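Local coordinates for nitrate regulatory protein (Klebsiella oxytoca, PDB 4AKK) that senses nitrate and nitrite and binds the nasF leader RNA at its terminator to effect transcription antitermination of the nasFEDCBA operon, at residues 200-205 against 284-289; 192-197 against 231-236; 66-71 against 292-297. All blocks are in the same frame, centred on the assembly; numbering follows the deposited sequence.

Contact 1 (200-205 against 284-289); sequences GQERAL and CAQTQR. With EDO (1,2-ethanediol), chain C.
Glu202 faces Gln286 and Arg289 across an antiparallel pair of helices in the all-helical NIT nitrate-sensing domain. The short axes run at 171° to each other and approach to 9.8 Å, a wide spacing bridged by long polar side chains. Glu202 has CG anti to its backbone nitrogen, and its extended chain carries the carboxylate straight across. Across the contact its two oxygens go to different partners. Arg289 NH1 gives a nearly straight bond to Glu202 OE1 at 2.9 Å, as part of a salt bridge. The guanidinium points its edge at that oxygen, yet reaches it from above the carboxylate plane. Gln286 NE2 approaches Glu202 OE2 at 3.0 Å in a weak bond. The amide and carboxylate planes are steeply turned, 77° apart. Gln286 bends at chi2, and its OE1 accepts a bond of 3.0 Å from Arg289 NH1, in the carbonyl plane on a lone pair. Arg289 NH1 thus joins both partners. Arg263 of helix 257-267 forms a second salt bridge with Glu202 OE2, and Gln230 binds both Glu202 OE1 and Arg289 NH2. These bonds supply polar partners for a buried carboxylate.

Arg203 takes the other side of the interface. Its aliphatic part slides past Gln286 in the opposite direction, with Arg203 CG 3.7 Å from Gln286 CB. A 1,2-ethanediol, probably from the crystallisation liquor and less surely placed in the model, lies by its guanidinium and also bonds Arg77. The Arg203 chain bends at chi3 (68°), and the guanidinium reaches Thr287 at its edge. The Thr287 hydroxyl is also bonded to Phe283 O in its own helix. Arg203 NH1 donates to Thr287 OG1 at 2.9 Å, with the oxygen tilted somewhat from the guanidinium plane.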
# COMPACT_ATOMS: atom_id res chain seq x y z
N GLY A 200 3.25 11.60 -20.88
CA GLY A 200 2.33 11.81 -21.98
C GLY A 200 1.16 12.71 -21.65
O GLY A 200 0.76 13.52 -22.47
N GLN A 201 0.59 12.58 -20.45
CA GLN A 201 -0.46 13.50 -20.02
C GLN A 201 0.07 14.91 -19.79
O GLN A 201 -0.62 15.88 -20.09
CB GLN A 201 -1.21 12.97 -18.79
CG GLN A 201 -1.96 11.69 -19.08
CD GLN A 201 -2.67 11.13 -17.88
OE1 GLN A 201 -2.91 11.85 -16.91
NE2 GLN A 201 -3.01 9.84 -17.92
N GLU A 202 1.29 15.02 -19.26
CA GLU A 202 1.99 16.31 -19.21
C GLU A 202 2.08 16.98 -20.59
O GLU A 202 1.86 18.19 -20.72
CB GLU A 202 3.40 16.15 -18.64
CG GLU A 202 4.20 17.46 -18.55
CD GLU A 202 5.68 17.23 -18.25
OE1 GLU A 202 6.03 16.11 -17.81
OE2 GLU A 202 6.49 18.17 -18.45
N ARG A 203 2.42 16.20 -21.62
CA ARG A 203 2.54 16.77 -22.96
C ARG A 203 1.18 17.36 -23.38
O ARG A 203 1.09 18.52 -23.78
CB ARG A 203 3.02 15.73 -23.97
CG ARG A 203 2.98 16.24 -25.44
CD ARG A 203 3.48 15.20 -26.46
NE ARG A 203 2.58 14.06 -26.57
CZ ARG A 203 2.78 13.00 -27.36
NH1 ARG A 203 3.86 12.93 -28.14
NH2 ARG A 203 1.90 12.01 -27.37
N ALA A 204 0.13 16.55 -23.26
CA ALA A 204 -1.22 16.97 -23.65
C ALA A 204 -1.72 18.20 -22.90
O ALA A 204 -2.28 19.12 -23.49
CB ALA A 204 -2.21 15.80 -23.47
N LEU A 205 -1.53 18.23 -21.59
CA LEU A 205 -2.02 19.36 -20.81
C LEU A 205 -1.25 20.63 -21.15
O LEU A 205 -1.84 21.70 -21.32
CB LEU A 205 -1.93 19.05 -19.32
CG LEU A 205 -2.87 17.92 -18.87
CD1 LEU A 205 -2.61 17.55 -17.42
CD2 LEU A 205 -4.35 18.26 -19.09
N CYS A 284 6.83 19.04 -29.47
CA CYS A 284 7.94 18.37 -30.14
C CYS A 284 9.01 17.96 -29.15
O CYS A 284 9.49 16.82 -29.20
CB CYS A 284 8.52 19.24 -31.25
SG CYS A 284 7.38 19.41 -32.66
N ALA A 285 9.38 18.88 -28.26
CA ALA A 285 10.33 18.53 -27.21
C ALA A 285 9.82 17.33 -26.40
O ALA A 285 10.59 16.42 -26.10
CB ALA A 285 10.59 19.73 -26.31
N GLN A 286 8.53 17.34 -26.05
CA GLN A 286 7.97 16.26 -25.22
C GLN A 286 7.92 14.96 -26.00
O GLN A 286 8.15 13.89 -25.46
CB GLN A 286 6.55 16.62 -24.75
CG GLN A 286 6.49 17.74 -23.75
CD GLN A 286 6.88 17.31 -22.35
OE1 GLN A 286 7.26 16.15 -22.12
NE2 GLN A 286 6.81 18.23 -21.39
N THR A 287 7.61 15.05 -27.29
CA THR A 287 7.55 13.85 -28.11
C THR A 287 8.92 13.18 -28.25
O THR A 287 9.01 11.95 -28.31
CB THR A 287 7.00 14.18 -29.49
OG1 THR A 287 5.71 14.78 -29.34
CG2 THR A 287 6.89 12.91 -30.35
N GLN A 288 10.00 13.96 -28.29
CA GLN A 288 11.34 13.39 -28.36
C GLN A 288 11.68 12.71 -27.03
O GLN A 288 12.29 11.63 -26.98
CB GLN A 288 12.39 14.46 -28.66
CG GLN A 288 13.83 13.94 -28.52
CD GLN A 288 14.88 14.88 -29.11
OE1 GLN A 288 15.44 14.60 -30.17
NE2 GLN A 288 15.13 15.99 -28.42
N ARG A 289 11.26 13.36 -25.96
CA ARG A 289 11.39 12.82 -24.62
C ARG A 289 10.69 11.47 -24.48
O ARG A 289 11.24 10.54 -23.92
CB ARG A 289 10.81 13.81 -23.61
CG ARG A 289 10.93 13.39 -22.17
CD ARG A 289 10.07 14.28 -21.32
NE ARG A 289 10.06 13.88 -19.92
CZ ARG A 289 9.09 14.22 -19.07
NH1 ARG A 289 8.06 14.94 -19.49
NH2 ARG A 289 9.16 13.83 -17.79
C1 EDO C . -0.43 13.34 -25.06
O1 EDO C . -0.43 12.36 -26.10
C2 EDO C . 0.14 14.67 -25.55
O2 EDO C . -0.67 15.33 -26.54

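Contact 2 (192-197 against 231-236)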
# COMPACT_ATOMS: atom_id res chain seq x y z
N PHE A 192 7.64 2.15 -14.70
CA PHE A 192 8.17 2.92 -15.81
C PHE A 192 7.05 3.29 -16.79
O PHE A 192 6.97 4.43 -17.24
CB PHE A 192 9.27 2.12 -16.52
CG PHE A 192 10.01 2.91 -17.56
CD1 PHE A 192 9.50 3.04 -18.84
CD2 PHE A 192 11.21 3.53 -17.25
CE1 PHE A 192 10.18 3.76 -19.80
CE2 PHE A 192 11.89 4.26 -18.20
CZ PHE A 192 11.38 4.38 -19.48
N MET A 193 6.21 2.32 -17.13
CA MET A 193 5.12 2.54 -18.08
C MET A 193 4.21 3.64 -17.55
O MET A 193 3.72 4.49 -18.31
CB MET A 193 4.30 1.24 -18.29
CG MET A 193 4.93 0.21 -19.24
SD MET A 193 4.05 -1.39 -19.28
CE MET A 193 2.62 -0.96 -20.24
N GLN A 194 3.99 3.63 -16.25
CA GLN A 194 3.10 4.58 -15.61
C GLN A 194 3.70 5.99 -15.58
O GLN A 194 3.01 6.97 -15.83
CB GLN A 194 2.74 4.11 -14.19
CG GLN A 194 1.60 4.88 -13.56
CD GLN A 194 0.32 4.80 -14.37
OE1 GLN A 194 -0.11 5.79 -14.98
NE2 GLN A 194 -0.30 3.63 -14.39
N GLY A 195 4.99 6.09 -15.29
CA GLY A 195 5.66 7.38 -15.35
C GLY A 195 5.58 7.98 -16.75
O GLY A 195 5.40 9.19 -16.93
N LYS A 196 5.73 7.11 -17.75
CA LYS A 196 5.75 7.50 -19.16
C LYS A 196 4.36 7.94 -19.58
O LYS A 196 4.21 8.87 -20.36
CB LYS A 196 6.21 6.31 -20.00
CG LYS A 196 6.20 6.50 -21.49
CD LYS A 196 6.93 5.34 -22.18
CE LYS A 196 6.77 5.36 -23.69
NZ LYS A 196 5.47 4.79 -24.13
N GLU A 197 3.34 7.26 -19.06
CA GLU A 197 1.96 7.67 -19.35
C GLU A 197 1.68 9.08 -18.82
O GLU A 197 1.05 9.91 -19.49
CB GLU A 197 0.96 6.68 -18.75
CG GLU A 197 -0.47 7.23 -18.63
CD GLU A 197 -1.06 7.73 -19.96
OE1 GLU A 197 -0.39 7.58 -21.02
OE2 GLU A 197 -2.19 8.29 -19.96
N GLN A 231 7.38 11.45 -10.41
CA GLN A 231 8.45 11.20 -9.45
C GLN A 231 8.39 9.82 -8.79
O GLN A 231 9.33 9.04 -8.89
CB GLN A 231 8.50 12.29 -8.37
CG GLN A 231 9.33 13.51 -8.74
CD GLN A 231 10.83 13.28 -8.65
OE1 GLN A 231 11.23 12.16 -8.05
NE2 GLN A 231 11.62 14.10 -9.12
N PRO A 232 7.28 9.52 -8.08
CA PRO A 232 7.19 8.19 -7.45
C PRO A 232 7.22 7.05 -8.48
O PRO A 232 7.70 5.97 -8.15
CB PRO A 232 5.84 8.24 -6.71
CG PRO A 232 5.10 9.40 -7.34
CD PRO A 232 6.19 10.40 -7.62
N CYS A 233 6.73 7.28 -9.70
CA CYS A 233 6.79 6.24 -10.73
C CYS A 233 8.24 5.90 -11.10
O CYS A 233 8.61 4.72 -11.15
CB CYS A 233 6.02 6.67 -11.99
SG CYS A 233 4.24 6.85 -11.74
N PHE A 234 9.05 6.92 -11.40
CA PHE A 234 10.43 6.68 -11.82
C PHE A 234 11.36 6.34 -10.64
O PHE A 234 12.35 5.63 -10.82
CB PHE A 234 10.99 7.84 -12.68
CG PHE A 234 10.29 8.00 -14.02
CD1 PHE A 234 10.31 6.98 -14.97
CD2 PHE A 234 9.62 9.17 -14.33
CE1 PHE A 234 9.66 7.12 -16.20
CE2 PHE A 234 8.96 9.33 -15.58
CZ PHE A 234 8.99 8.30 -16.50
N ASP A 235 11.04 6.84 -9.45
CA ASP A 235 11.76 6.42 -8.25
C ASP A 235 11.53 4.94 -8.00
O ASP A 235 12.46 4.22 -7.68
CB ASP A 235 11.34 7.23 -7.02
CG ASP A 235 11.81 8.68 -7.08
OD1 ASP A 235 12.52 9.05 -8.04
OD2 ASP A 235 11.45 9.45 -6.16
N SER A 236 10.29 4.49 -8.13
CA SER A 236 10.02 3.07 -8.02
C SER A 236 10.77 2.26 -9.09
O SER A 236 11.38 1.24 -8.78
CB SER A 236 8.52 2.80 -8.05
OG SER A 236 8.27 1.41 -8.17
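Cys233 is the first residue of 231-236 to meet 192-197, one residue beyond the kink at Pro232. Its CB points toward 192-197 and meets Gly195. Cys233 CB lies 3.5 Å from Gly195 CA, and the two backbones come closest here, with Gly195 CA 4.9 Å from Cys233 CA. The glycine has no side chain to hold the helices apart, and their axes approach to 7.9 Å. Cys233 SG turns back beside its own backbone nitrogen (chi1 -65°). There it rests 3.8 Å from Gln194 CG.

Phe234 follows and fills the other flank. Its ring lies against the backbone of the glycine, with Gly195 CA over the face in a CH-pi contact. Phe234 CZ is 3.4 Å from Gly195 C. The same ring turns an edge to Phe192: Phe234 CE1 sits over the face of Phe192, 4.0 Å from Phe192 CD2. This is a T-shaped pair with planes at 78°. Side chains meet here by apolar and aromatic packing, against the backbone of 192-197.

The helices run antiparallel, crossing at -151°. Helix 277-312 packs on Phe192 through Leu293 and Val296. Helix 152-167 touches Gln194 through Leu167, and helix 341-358 lies against Pro232 and Ser236.

Contact 3 (66-71 against 292-297)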
# COMPACT_ATOMS: atom_id res chain seq x y z
N ILE A 66 0.79 -5.11 -24.23
CA ILE A 66 0.08 -4.02 -23.58
C ILE A 66 0.91 -2.75 -23.71
O ILE A 66 0.40 -1.70 -24.09
CB ILE A 66 -0.21 -4.33 -22.10
CG1 ILE A 66 -1.38 -5.32 -22.00
CG2 ILE A 66 -0.51 -3.04 -21.33
CD1 ILE A 66 -1.46 -6.05 -20.68
N SER A 67 2.20 -2.88 -23.42
CA SER A 67 3.12 -1.76 -23.54
C SER A 67 3.11 -1.15 -24.93
O SER A 67 3.11 0.08 -25.08
CB SER A 67 4.53 -2.22 -23.21
OG SER A 67 5.46 -1.17 -23.44
N ALA A 68 3.11 -2.00 -25.95
CA ALA A 68 3.17 -1.52 -27.33
C ALA A 68 1.87 -0.84 -27.73
O ALA A 68 1.88 0.21 -28.38
CB ALA A 68 3.48 -2.68 -28.29
N LEU A 69 0.75 -1.44 -27.36
CA LEU A 69 -0.56 -0.85 -27.64
C LEU A 69 -0.69 0.51 -26.95
O LEU A 69 -1.15 1.47 -27.55
CB LEU A 69 -1.67 -1.79 -27.18
CG LEU A 69 -3.11 -1.30 -27.34
CD1 LEU A 69 -3.41 -0.96 -28.79
CD2 LEU A 69 -4.10 -2.32 -26.81
N VAL A 70 -0.26 0.58 -25.70
CA VAL A 70 -0.34 1.82 -24.94
C VAL A 70 0.50 2.88 -25.63
O VAL A 70 0.11 4.03 -25.73
CB VAL A 70 0.11 1.62 -23.47
CG1 VAL A 70 0.50 2.95 -22.81
CG2 VAL A 70 -0.98 0.91 -22.67
N HIS A 71 1.66 2.47 -26.14
CA HIS A 71 2.55 3.42 -26.80
C HIS A 71 1.91 4.01 -28.07
O HIS A 71 1.93 5.23 -28.28
CB HIS A 71 3.92 2.80 -27.10
CG HIS A 71 4.85 3.75 -27.79
ND1 HIS A 71 5.52 4.76 -27.12
CD2 HIS A 71 5.20 3.88 -29.09
CE1 HIS A 71 6.24 5.45 -27.97
NE2 HIS A 71 6.07 4.94 -29.18
N GLN A 292 12.51 8.73 -26.37
CA GLN A 292 13.65 8.26 -25.58
C GLN A 292 13.19 7.28 -24.49
O GLN A 292 13.82 6.24 -24.28
CB GLN A 292 14.41 9.43 -24.96
CG GLN A 292 15.12 10.31 -25.98
CD GLN A 292 16.13 9.53 -26.80
OE1 GLN A 292 15.92 9.27 -27.99
NE2 GLN A 292 17.22 9.12 -26.17
N LEU A 293 12.09 7.61 -23.80
CA LEU A 293 11.57 6.71 -22.78
C LEU A 293 11.17 5.38 -23.42
O LEU A 293 11.42 4.32 -22.85
CB LEU A 293 10.37 7.33 -22.06
CG LEU A 293 10.64 8.55 -21.18
CD1 LEU A 293 9.34 9.28 -20.88
CD2 LEU A 293 11.36 8.17 -19.89
N ARG A 294 10.56 5.44 -24.59
CA ARG A 294 10.13 4.23 -25.30
C ARG A 294 11.31 3.30 -25.57
O ARG A 294 11.21 2.09 -25.41
CB ARG A 294 9.40 4.59 -26.61
CG ARG A 294 8.96 3.37 -27.43
CD ARG A 294 8.07 2.43 -26.62
NE ARG A 294 7.68 1.23 -27.35
CZ ARG A 294 7.05 0.19 -26.81
NH1 ARG A 294 6.72 0.22 -25.52
NH2 ARG A 294 6.73 -0.88 -27.54
N GLY A 295 12.45 3.87 -25.97
CA GLY A 295 13.65 3.09 -26.22
C GLY A 295 14.01 2.25 -25.02
O GLY A 295 14.24 1.04 -25.12
N VAL A 296 14.05 2.89 -23.85
CA VAL A 296 14.35 2.19 -22.62
C VAL A 296 13.28 1.15 -22.29
O VAL A 296 13.59 0.04 -21.86
CB VAL A 296 14.52 3.15 -21.45
CG1 VAL A 296 14.61 2.38 -20.17
CG2 VAL A 296 15.77 4.00 -21.64
N GLU A 297 12.01 1.50 -22.49
CA GLU A 297 10.92 0.60 -22.17
C GLU A 297 10.99 -0.68 -23.00
O GLU A 297 10.69 -1.77 -22.51
CB GLU A 297 9.58 1.32 -22.41
CG GLU A 297 8.35 0.48 -22.16
CD GLU A 297 7.06 1.21 -22.57
OE1 GLU A 297 7.11 2.11 -23.44
OE2 GLU A 297 6.00 0.87 -22.00
O HOH W 1 3.89 1.94 -23.16
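Arg294 lays its chain over one face of the His71 ring, and this is the tight part of the contact. Arg294 CD stands 3.6 Å from the ring centroid in a CH-pi contact. A bend at chi2 (56°) turns the chain along the imidazole, and the guanidinium ends nearly parallel to it, 14° apart. Its edge is then directed at Ser67. Arg294 NH1 donates in the guanidinium plane to Ser67 OG at 2.8 Å. The serine hydroxyl donates onward to Glu297 OE2 at 2.6 Å, from above the carboxylate plane. Arg294 NH1 also bridges to Glu297 OE1 at 2.8 Å within its own helix. Arginine, serine and glutamate thus close a ring of bonds. Lys196 of helix 180-212 bonds His71 ND1.

The backbones stay far apart, with axes 11.8 Å from each other. In the gap a water donates to Ser67 O and to Glu297 OE2. Toward the partly exposed side, Arg294 NH2 lies against Ala68, 3.6 Å from Ala68 CA. Such a polar network between widely spaced antiparallel helices joins the early helix 56-85 to the late helix 277-312 of the all-helical NIT nitrate-sensing domain.

Overall arrangement
All three contacts are buried antiparallel helix pairs of the NIT domain. Contact 2 lies deepest, about 6 Å between its centre and that of the chain, against 11 Å for contact 3 and 13 Å for contact 1. Contacts 1 and 2 share helix 180-212; contacts 1 and 3 share helix 277-312. Close spacing goes with apolar packing in contact 2. Contacts 1 and 3 are wider and more polar. In contact 1 arginine and glutamate come from opposite helices; in contact 3 both come from 292-297 and reach a serine, with a water beside them. Lys196 ties contact 2 to contact 3, where it also forms a long, weak ion pair with Glu297.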